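Local coordinates for protein CocE/NonD family hydrolase (Staphylococcus aureus subsp. aureus COL, PDB 3III) that probably hydrolyses ester or amide bonds as a serine hydrolase of the CocE/NonD family, with an alpha/beta-hydrolase catalytic domain and a C-terminal non-catalytic beta domain, at residues G296-E301 against Q340-E345; I39-G44 against I58-K63; K412-T417 against G548-Q553. All blocks are in the same frame, centred on the assembly; numbering follows the deposited sequence.

Contact 1 of 3, residues G296-E301 against Q340-E345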
loop_
_atom_site.group_PDB
_atom_site.type_symbol
_atom_site.label_atom_id
_atom_site.label_comp_id
_atom_site.label_asym_id
_atom_site.label_seq_id
_atom_site.Cartn_x
_atom_site.Cartn_y
_atom_site.Cartn_z
ATOM N N GLY A 296 6.060 4.809 -9.694
ATOM C CA GLY A 296 6.168 3.428 -10.142
ATOM C C GLY A 296 7.562 2.820 -9.869
ATOM O O GLY A 296 8.062 1.996 -10.644
ATOM N N ARG A 297 8.114 3.156 -8.720
ATOM C CA ARG A 297 9.443 2.721 -8.281
ATOM C C ARG A 297 9.322 1.885 -6.993
ATOM O O ARG A 297 8.241 1.397 -6.664
ATOM C CB ARG A 297 10.308 3.968 -8.060
ATOM C CG ARG A 297 10.241 5.046 -9.229
ATOM C CD ARG A 297 10.770 4.463 -10.471
ATOM N NE ARG A 297 10.515 5.331 -11.631
ATOM C CZ ARG A 297 11.367 6.190 -12.172
ATOM N NH1 ARG A 297 12.569 6.392 -11.646
ATOM N NH2 ARG A 297 10.962 6.899 -13.239
ATOM N N LYS A 298 10.436 1.685 -6.284
ATOM C CA LYS A 298 10.459 0.804 -5.133
ATOM C C LYS A 298 10.049 1.547 -3.828
ATOM O O LYS A 298 10.255 2.752 -3.688
ATOM C CB LYS A 298 11.862 0.153 -5.035
ATOM C CG LYS A 298 12.159 -0.904 -6.054
ATOM C CD LYS A 298 13.680 -1.164 -6.213
ATOM C CE LYS A 298 14.021 -2.079 -7.355
ATOM N NZ LYS A 298 13.457 -3.481 -7.342
ATOM N N GLU A 299 9.502 0.811 -2.883
ATOM C CA GLU A 299 8.775 1.361 -1.718
ATOM C C GLU A 299 9.612 2.144 -0.717
ATOM O O GLU A 299 9.461 3.383 -0.611
ATOM C CB GLU A 299 8.003 0.226 -1.030
ATOM C CG GLU A 299 7.243 0.521 0.265
ATOM C CD GLU A 299 6.620 -0.738 0.853
ATOM O OE1 GLU A 299 6.630 -1.773 0.147
ATOM O OE2 GLU A 299 6.143 -0.763 2.004
ATOM N N TRP A 300 10.468 1.443 0.016
ATOM C CA TRP A 300 11.321 2.086 1.025
ATOM C C TRP A 300 12.386 2.945 0.331
ATOM O O TRP A 300 12.764 4.002 0.838
ATOM C CB TRP A 300 11.976 1.068 1.972
ATOM C CG TRP A 300 10.981 0.338 2.828
ATOM C CD1 TRP A 300 10.370 0.802 3.970
ATOM C CD2 TRP A 300 10.448 -0.966 2.597
ATOM N NE1 TRP A 300 9.499 -0.139 4.457
ATOM C CE2 TRP A 300 9.506 -1.221 3.622
ATOM C CE3 TRP A 300 10.665 -1.940 1.608
ATOM C CZ2 TRP A 300 8.819 -2.420 3.729
ATOM C CZ3 TRP A 300 9.974 -3.122 1.685
ATOM C CH2 TRP A 300 9.034 -3.355 2.733
ATOM N N GLU A 301 12.876 2.516 -0.827
ATOM C CA GLU A 301 13.809 3.346 -1.590
ATOM C C GLU A 301 13.252 4.768 -1.873
ATOM O O GLU A 301 13.927 5.787 -1.652
ATOM C CB GLU A 301 14.213 2.628 -2.865
ATOM C CG GLU A 301 15.049 3.524 -3.854
ATOM C CD GLU A 301 15.267 2.789 -5.152
ATOM O OE1 GLU A 301 16.066 1.779 -5.140
ATOM O OE2 GLU A 301 14.661 3.198 -6.157
ATOM N N GLN A 340 8.822 2.344 -19.186
ATOM C CA GLN A 340 9.549 1.101 -18.955
ATOM C C GLN A 340 9.964 1.048 -17.467
ATOM O O GLN A 340 9.674 1.979 -16.691
ATOM C CB GLN A 340 10.795 0.968 -19.861
ATOM C CG GLN A 340 10.568 0.957 -21.358
ATOM C CD GLN A 340 10.634 -0.454 -22.017
ATOM O OE1 GLN A 340 11.307 -1.409 -21.514
ATOM N NE2 GLN A 340 9.920 -0.601 -23.161
ATOM N N PHE A 341 10.675 -0.013 -17.099
ATOM C CA PHE A 341 11.149 -0.234 -15.720
ATOM C C PHE A 341 12.034 0.957 -15.376
ATOM O O PHE A 341 13.076 1.202 -16.051
ATOM C CB PHE A 341 11.925 -1.583 -15.629
ATOM C CG PHE A 341 12.567 -1.834 -14.304
ATOM C CD1 PHE A 341 11.892 -2.472 -13.299
ATOM C CD2 PHE A 341 13.847 -1.391 -14.065
ATOM C CE1 PHE A 341 12.472 -2.666 -12.036
ATOM C CE2 PHE A 341 14.447 -1.552 -12.806
ATOM C CZ PHE A 341 13.763 -2.226 -11.795
ATOM N N TYR A 342 11.674 1.678 -14.315
ATOM C CA TYR A 342 12.495 2.865 -13.884
ATOM C C TYR A 342 12.686 3.909 -14.978
ATOM O O TYR A 342 13.736 4.615 -15.045
ATOM C CB TYR A 342 13.823 2.384 -13.294
ATOM C CG TYR A 342 13.693 2.218 -11.786
ATOM C CD1 TYR A 342 12.805 1.284 -11.239
ATOM C CD2 TYR A 342 14.395 3.068 -10.906
ATOM C CE1 TYR A 342 12.645 1.140 -9.856
ATOM C CE2 TYR A 342 14.211 2.947 -9.504
ATOM C CZ TYR A 342 13.376 1.930 -9.002
ATOM O OH TYR A 342 13.192 1.791 -7.613
ATOM N N LYS A 343 11.677 4.024 -15.828
ATOM C CA LYS A 343 11.690 5.055 -16.890
ATOM C C LYS A 343 10.265 5.559 -17.008
ATOM O O LYS A 343 9.345 4.817 -17.383
ATOM C CB LYS A 343 12.146 4.516 -18.213
ATOM C CG LYS A 343 12.195 5.578 -19.323
ATOM C CD LYS A 343 12.286 4.940 -20.696
ATOM C CE LYS A 343 12.407 5.983 -21.825
ATOM N NZ LYS A 343 11.119 6.710 -22.003
ATOM N N GLY A 344 10.072 6.824 -16.707
ATOM C CA GLY A 344 8.737 7.450 -16.848
ATOM C C GLY A 344 8.788 8.938 -16.680
ATOM O O GLY A 344 9.873 9.507 -16.490
ATOM N N GLU A 345 7.632 9.585 -16.738
ATOM C CA GLU A 345 7.549 11.030 -16.675
ATOM C C GLU A 345 6.564 11.367 -15.557
ATOM O O GLU A 345 5.493 10.754 -15.449
ATOM C CB GLU A 345 7.035 11.514 -18.043
ATOM C CG GLU A 345 6.625 12.939 -18.073
ATOM C CD GLU A 345 6.116 13.449 -19.458
ATOM O OE1 GLU A 345 5.781 12.657 -20.386
ATOM O OE2 GLU A 345 6.032 14.677 -19.557
HETATM O O HOH W 1 9.146 1.707 -13.229
#
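The Y342 ring lies flat beneath the R297 side chain and drives its hydroxyl into the start of helix 299-304. R297 CD stands 3.6 Å above the Y342 ring centroid, almost exactly on the normal, a CH-pi contact over the face. Because R297 bends at chi2 (-63°), its guanidinium runs back over the Y342 backbone, with Y342 C beneath its centre. The guanidinium plane of R297 is turned 43° from the Y342 ring, and CZ sits off the ring normal, an off-centre cation-pi contact; the charge itself pairs with E336. E301 comes from the opposite direction and meets the ring at its edge: Y342 OH donates to E301 OE2 over 2.5 Å, arriving from above the carboxylate plane. The same OH accepts from K298 N, the N-cap residue, at 3.1 Å and a bent 141°, while the K298 chain crosses the tyrosine at about a right angle, CB, CG and CD against the hydroxyl, and sends NZ to E448 and T93. A water links G296 O to Y342 N, in the type II turn 340-343. As donor to a carboxylate and acceptor from a backbone amide, the Y342 hydroxyl ties the tight turn between strands 333-338 and 343-349 to the helix start.

Contact 2 of 3, residues I39-G44 against I58-K63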
loop_
_atom_site.group_PDB
_atom_site.type_symbol
_atom_site.label_atom_id
_atom_site.label_comp_id
_atom_site.label_asym_id
_atom_site.label_seq_id
_atom_site.Cartn_x
_atom_site.Cartn_y
_atom_site.Cartn_z
ATOM N N ILE A 39 20.078 14.060 21.785
ATOM C CA ILE A 39 19.635 13.259 22.904
ATOM C C ILE A 39 18.727 12.135 22.432
ATOM O O ILE A 39 17.867 12.323 21.583
ATOM C CB ILE A 39 18.908 14.130 23.932
ATOM C CG1 ILE A 39 19.919 14.997 24.683
ATOM C CG2 ILE A 39 18.060 13.274 24.870
ATOM C CD1 ILE A 39 19.267 16.064 25.598
HETATM N N MSE A 40 18.954 10.931 22.945
HETATM C CA MSE A 40 18.001 9.846 22.828
HETATM C C MSE A 40 17.587 9.375 24.236
HETATM O O MSE A 40 18.444 8.955 25.068
HETATM C CB MSE A 40 18.607 8.691 22.029
HETATM C CG MSE A 40 17.621 7.532 21.831
HETATM SE SE MSE A 40 18.583 5.884 21.383
HETATM C CE MSE A 40 17.009 4.734 21.035
ATOM N N GLU A 41 16.297 9.472 24.513
ATOM C CA GLU A 41 15.707 8.894 25.714
ATOM C C GLU A 41 15.193 7.550 25.294
ATOM O O GLU A 41 14.370 7.436 24.376
ATOM C CB GLU A 41 14.554 9.764 26.269
ATOM C CG GLU A 41 14.954 11.183 26.519
ATOM C CD GLU A 41 13.917 12.025 27.312
ATOM O OE1 GLU A 41 13.050 11.453 28.026
ATOM O OE2 GLU A 41 14.028 13.267 27.220
ATOM N N LYS A 42 15.758 6.511 25.881
ATOM C CA LYS A 42 15.405 5.170 25.522
ATOM C C LYS A 42 14.522 4.528 26.593
ATOM O O LYS A 42 14.813 4.611 27.815
ATOM C CB LYS A 42 16.669 4.350 25.318
ATOM C CG LYS A 42 16.409 2.942 24.888
ATOM C CD LYS A 42 17.678 2.185 24.593
ATOM C CE LYS A 42 17.298 0.744 24.289
ATOM N NZ LYS A 42 18.465 -0.026 23.882
ATOM N N ASP A 43 13.491 3.835 26.125
ATOM C CA ASP A 43 12.566 3.122 27.005
ATOM C C ASP A 43 11.727 3.975 27.927
ATOM O O ASP A 43 11.332 3.485 28.966
ATOM C CB ASP A 43 13.265 2.068 27.874
ATOM C CG ASP A 43 13.706 0.852 27.085
ATOM O OD1 ASP A 43 13.145 0.569 25.986
ATOM O OD2 ASP A 43 14.603 0.137 27.596
ATOM N N GLY A 44 11.412 5.200 27.551
ATOM C CA GLY A 44 10.317 5.922 28.204
ATOM C C GLY A 44 8.992 5.196 28.047
ATOM O O GLY A 44 8.844 4.379 27.144
ATOM N N ILE A 58 12.618 8.595 22.359
ATOM C CA ILE A 58 12.514 9.983 21.964
ATOM C C ILE A 58 13.891 10.497 21.520
ATOM O O ILE A 58 14.839 10.476 22.287
ATOM C CB ILE A 58 12.088 10.883 23.152
ATOM C CG1 ILE A 58 10.755 10.444 23.787
ATOM C CG2 ILE A 58 12.041 12.382 22.727
ATOM C CD1 ILE A 58 10.486 11.073 25.224
ATOM N N PHE A 59 13.993 10.970 20.283
ATOM C CA PHE A 59 15.210 11.606 19.804
ATOM C C PHE A 59 14.921 13.084 19.692
ATOM O O PHE A 59 13.927 13.476 19.031
ATOM C CB PHE A 59 15.522 11.090 18.407
ATOM C CG PHE A 59 15.877 9.610 18.349
ATOM C CD1 PHE A 59 17.179 9.218 18.403
ATOM C CD2 PHE A 59 14.875 8.632 18.263
ATOM C CE1 PHE A 59 17.507 7.855 18.353
ATOM C CE2 PHE A 59 15.165 7.295 18.195
ATOM C CZ PHE A 59 16.484 6.893 18.232
ATOM N N ARG A 60 15.761 13.891 20.321
ATOM C CA ARG A 60 15.547 15.318 20.353
ATOM C C ARG A 60 16.825 16.123 20.379
ATOM O O ARG A 60 17.867 15.621 20.776
ATOM C CB ARG A 60 14.626 15.681 21.508
ATOM C CG ARG A 60 15.079 15.215 22.867
ATOM C CD ARG A 60 14.028 15.533 23.947
ATOM N NE ARG A 60 14.575 15.253 25.284
ATOM C CZ ARG A 60 15.361 16.087 25.959
ATOM N NH1 ARG A 60 15.699 17.263 25.473
ATOM N NH2 ARG A 60 15.847 15.727 27.136
ATOM N N PRO A 61 16.745 17.384 19.938
ATOM C CA PRO A 61 17.912 18.220 19.977
ATOM C C PRO A 61 18.448 18.387 21.399
ATOM O O PRO A 61 17.696 18.420 22.385
ATOM C CB PRO A 61 17.417 19.533 19.398
ATOM C CG PRO A 61 16.243 19.185 18.624
ATOM C CD PRO A 61 15.598 18.098 19.373
ATOM N N ASN A 62 19.771 18.370 21.511
ATOM C CA ASN A 62 20.430 18.608 22.769
ATOM C C ASN A 62 20.464 20.105 23.066
ATOM O O ASN A 62 21.532 20.732 23.061
ATOM C CB ASN A 62 21.867 18.018 22.721
ATOM C CG ASN A 62 22.576 18.144 24.012
ATOM O OD1 ASN A 62 21.931 18.243 25.066
ATOM N ND2 ASN A 62 23.919 18.177 23.965
ATOM N N LYS A 63 19.285 20.655 23.342
ATOM C CA LYS A 63 19.126 22.007 23.750
ATOM C C LYS A 63 17.732 22.155 24.330
ATOM O O LYS A 63 16.830 21.350 24.052
ATOM C CB LYS A 63 19.364 22.985 22.578
ATOM C CG LYS A 63 18.579 22.689 21.339
ATOM C CD LYS A 63 18.804 23.719 20.225
ATOM C CE LYS A 63 18.499 23.147 18.881
ATOM N NZ LYS A 63 18.295 24.151 17.865
#
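I39, M40 and E41 pair with R60, F59 and I58 as antiparallel strands, their axes 4.7 Å apart. Four backbone bonds join the hydrogen-bonded pairs I39-R60 and E41-I58; in the first, I39 N reaches R60 O at 2.9 Å. Between them, the non-hydrogen-bonded pair M40-F59 adds CA-H...O contacts, F59 CA to I39 O and M40 CA to I58 O.

On the face bearing M40 and F59, the selenomethionine chain runs extended alongside the phenyl ring. M40 CG lies over the ring face, 3.5 Å from F59 CE1, and SE follows obliquely at 4.6 Å from the ring centroid, a Met-aromatic contact. I26 of strand 22-30 also packs on M40.

The other face carries I39, E41, I58 and R60. R60 sets CG between its backbone N and carbonyl carbon (chi1 56°), then extends alongside I39 to E41. Its NE and NH2 grip one oxygen side-on, NE at 2.8 Å and NH2 at 3.1 Å from E41 OE2, which they meet on the anti side from opposite faces of its plane. The carboxylate stands 82° from the guanidinium plane, and I39 methyls cover one guanidinium face. I58 CD1 packs against E41 OE1. Farther out, W158 and V119 touch both I58 and R60, while I23 touches E41.

Two donors on one oxygen would concentrate the carboxylate charge there and probably keep E41 ionised. The salt bridge thus runs diagonally between the two hydrogen-bonded pairs that flank M40-F59, with aliphatic groups beside it, while the reverse face is joined by apolar and Met-aromatic contact.

Contact 3 of 3, residues K412-T417 against G548-Q553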
loop_
_atom_site.group_PDB
_atom_site.type_symbol
_atom_site.label_atom_id
_atom_site.label_comp_id
_atom_site.label_asym_id
_atom_site.label_seq_id
_atom_site.Cartn_x
_atom_site.Cartn_y
_atom_site.Cartn_z
ATOM N N LYS A 412 -14.990 -6.409 -17.369
ATOM C CA LYS A 412 -16.293 -7.047 -17.321
ATOM C C LYS A 412 -16.239 -8.325 -18.137
ATOM O O LYS A 412 -15.910 -8.307 -19.334
ATOM C CB LYS A 412 -17.428 -6.149 -17.800
ATOM C CG LYS A 412 -18.792 -6.845 -17.497
ATOM C CD LYS A 412 -19.956 -6.120 -18.152
ATOM C CE LYS A 412 -21.272 -6.669 -17.746
ATOM N NZ LYS A 412 -22.335 -5.863 -18.414
ATOM N N LEU A 413 -16.549 -9.438 -17.488
ATOM C CA LEU A 413 -16.639 -10.725 -18.163
ATOM C C LEU A 413 -17.962 -11.417 -17.937
ATOM O O LEU A 413 -18.558 -11.293 -16.863
ATOM C CB LEU A 413 -15.509 -11.680 -17.730
ATOM C CG LEU A 413 -14.067 -11.188 -17.801
ATOM C CD1 LEU A 413 -13.141 -12.135 -16.998
ATOM C CD2 LEU A 413 -13.591 -10.978 -19.272
ATOM N N TRP A 414 -18.398 -12.177 -18.935
ATOM C CA TRP A 414 -19.418 -13.155 -18.743
ATOM C C TRP A 414 -18.800 -14.562 -18.678
ATOM O O TRP A 414 -18.053 -14.969 -19.562
ATOM C CB TRP A 414 -20.478 -13.055 -19.842
ATOM C CG TRP A 414 -21.218 -11.751 -19.837
ATOM C CD1 TRP A 414 -20.790 -10.555 -20.343
ATOM C CD2 TRP A 414 -22.547 -11.533 -19.369
ATOM N NE1 TRP A 414 -21.770 -9.606 -20.187
ATOM C CE2 TRP A 414 -22.836 -10.164 -19.555
ATOM C CE3 TRP A 414 -23.479 -12.337 -18.720
ATOM C CZ2 TRP A 414 -24.053 -9.605 -19.204
ATOM C CZ3 TRP A 414 -24.704 -11.784 -18.346
ATOM C CH2 TRP A 414 -24.974 -10.420 -18.583
ATOM N N VAL A 415 -19.109 -15.303 -17.609
ATOM C CA VAL A 415 -18.364 -16.504 -17.293
ATOM C C VAL A 415 -19.307 -17.626 -16.811
ATOM O O VAL A 415 -20.424 -17.363 -16.288
ATOM C CB VAL A 415 -17.303 -16.219 -16.203
ATOM C CG1 VAL A 415 -16.259 -15.128 -16.602
ATOM C CG2 VAL A 415 -17.979 -15.900 -14.845
ATOM N N SER A 416 -18.875 -18.881 -17.009
ATOM C CA SER A 416 -19.515 -20.046 -16.454
ATOM C C SER A 416 -18.498 -21.157 -16.251
ATOM O O SER A 416 -17.430 -21.113 -16.797
ATOM C CB SER A 416 -20.604 -20.595 -17.367
ATOM O OG SER A 416 -20.024 -21.239 -18.493
ATOM N N THR A 417 -18.888 -22.188 -15.504
ATOM C CA THR A 417 -18.031 -23.328 -15.200
ATOM C C THR A 417 -18.957 -24.561 -15.066
ATOM O O THR A 417 -20.142 -24.460 -14.757
ATOM C CB THR A 417 -17.175 -23.121 -13.902
ATOM O OG1 THR A 417 -16.335 -24.260 -13.678
ATOM C CG2 THR A 417 -18.071 -22.919 -12.649
ATOM N N GLY A 548 -22.571 -10.177 -28.617
ATOM C CA GLY A 548 -24.047 -10.223 -28.453
ATOM C C GLY A 548 -24.418 -9.665 -27.083
ATOM O O GLY A 548 -23.873 -8.661 -26.677
ATOM N N LYS A 549 -25.286 -10.347 -26.338
ATOM C CA LYS A 549 -25.602 -9.932 -24.961
ATOM C C LYS A 549 -24.426 -10.026 -23.998
ATOM O O LYS A 549 -24.465 -9.444 -22.916
ATOM C CB LYS A 549 -26.773 -10.744 -24.391
ATOM C CG LYS A 549 -26.505 -12.253 -24.191
ATOM C CD LYS A 549 -27.736 -12.986 -23.549
ATOM C CE LYS A 549 -28.223 -14.174 -24.400
ATOM N NZ LYS A 549 -29.696 -14.536 -24.232
ATOM N N TYR A 550 -23.374 -10.759 -24.370
ATOM C CA TYR A 550 -22.242 -10.960 -23.455
ATOM C C TYR A 550 -21.216 -9.852 -23.679
ATOM O O TYR A 550 -20.180 -10.108 -24.257
ATOM C CB TYR A 550 -21.599 -12.344 -23.689
ATOM C CG TYR A 550 -22.573 -13.452 -23.505
ATOM C CD1 TYR A 550 -23.279 -13.575 -22.319
ATOM C CD2 TYR A 550 -22.828 -14.370 -24.518
ATOM C CE1 TYR A 550 -24.205 -14.588 -22.131
ATOM C CE2 TYR A 550 -23.763 -15.383 -24.346
ATOM C CZ TYR A 550 -24.440 -15.473 -23.120
ATOM O OH TYR A 550 -25.378 -16.433 -22.860
ATOM N N ASP A 551 -21.519 -8.651 -23.203
ATOM C CA ASP A 551 -20.706 -7.446 -23.487
ATOM C C ASP A 551 -19.460 -7.369 -22.617
ATOM O O ASP A 551 -19.199 -6.386 -21.936
ATOM C CB ASP A 551 -21.555 -6.172 -23.365
ATOM C CG ASP A 551 -22.071 -5.921 -21.940
ATOM O OD1 ASP A 551 -22.082 -6.838 -21.082
ATOM O OD2 ASP A 551 -22.450 -4.769 -21.678
ATOM N N SER A 552 -18.666 -8.421 -22.667
ATOM C CA SER A 552 -17.379 -8.449 -22.013
ATOM C C SER A 552 -16.536 -7.313 -22.586
ATOM O O SER A 552 -16.439 -7.153 -23.786
ATOM C CB SER A 552 -16.719 -9.801 -22.266
ATOM O OG SER A 552 -17.504 -10.791 -21.649
ATOM N N GLN A 553 -15.950 -6.518 -21.714
ATOM C CA GLN A 553 -15.206 -5.325 -22.132
ATOM C C GLN A 553 -14.259 -4.915 -21.024
ATOM O O GLN A 553 -14.502 -5.274 -19.863
ATOM C CB GLN A 553 -16.195 -4.201 -22.365
ATOM C CG GLN A 553 -17.014 -3.863 -21.121
ATOM C CD GLN A 553 -18.105 -2.894 -21.432
ATOM O OE1 GLN A 553 -17.899 -1.664 -21.390
ATOM N NE2 GLN A 553 -19.274 -3.414 -21.752
HETATM O O HOH W 2 -22.656 -3.244 -19.457
#
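W414 meets the loop 548-553 along most of its side chain, from CB to NE1 and CZ2. Its CB lies 3.8 Å from Y550 CD1, and CG, set anti to the carbonyl carbon (chi1 -63°), brings the indole under Y550. Over the five-membered ring stands Y550 CA, a CH-pi contact 3.6 Å from the centroid; CD1 touches Y550 C on this face and has S552 OG at its edge. CD2 and CE3 meet Y550 CD1, where the Y550 ring turns its edge to the W414 indole face in an offset edge-to-face pair, the five-membered ring and the phenol ring at 63°. W414 NE1 ends in a hydrogen bond, 2.9 Å to D551 OD1, nearly straight at 165° and in the indole plane. On the six-membered ring, W414 CZ2 approaches K549 O at 3.7 Å.

D551 OD1 takes a second donor, K412 NZ, also at 2.9 Å and on its syn lone pair; the lysine chain is fully extended to reach it, and a water bridges NZ to D551 OD2. This double grip would probably hold D551 as a carboxylate. Q553 NE2 bonds back to D551 O.

The backbones join at the hydrogen-bonded pair K412-Q553, with K412 N to Q553 O at 2.8 Å. W414 N then bonds to S552 OG, a hydroxyl also linked to Y545 O of strand 541-546.

Successive inverse gamma turns centred on Y550 and D551 shape the connection from strand 541-546 to strand 553-559. The loop thus links two strands that both pair antiparallel with strand 408-417, in the beta sheet of the C-terminal non-catalytic domain.

In the fold
Contact 2 is mostly buried, contact 1 lies at the surface and contact 3 is partly buried. Contacts 1 and 2 both reach the same mixed sheet, near its two ends: 39-44 with 58-63 joins neighbouring strands near one edge, whereas 296-301 with 340-345 links a helix start to the turn entering the other edge strand, their centres about 35 Å apart. Contact 3 lies in the separate antiparallel sheet of the C-terminal region, its centre about 61 Å from that of contact 2, across the chain's centre. Regular backbone pairing dominates contact 2; contact 3 keeps one such pair; contact 1 has none, and a tyrosine hydroxyl bonds a backbone amide and a carboxylate, with a water between backbones.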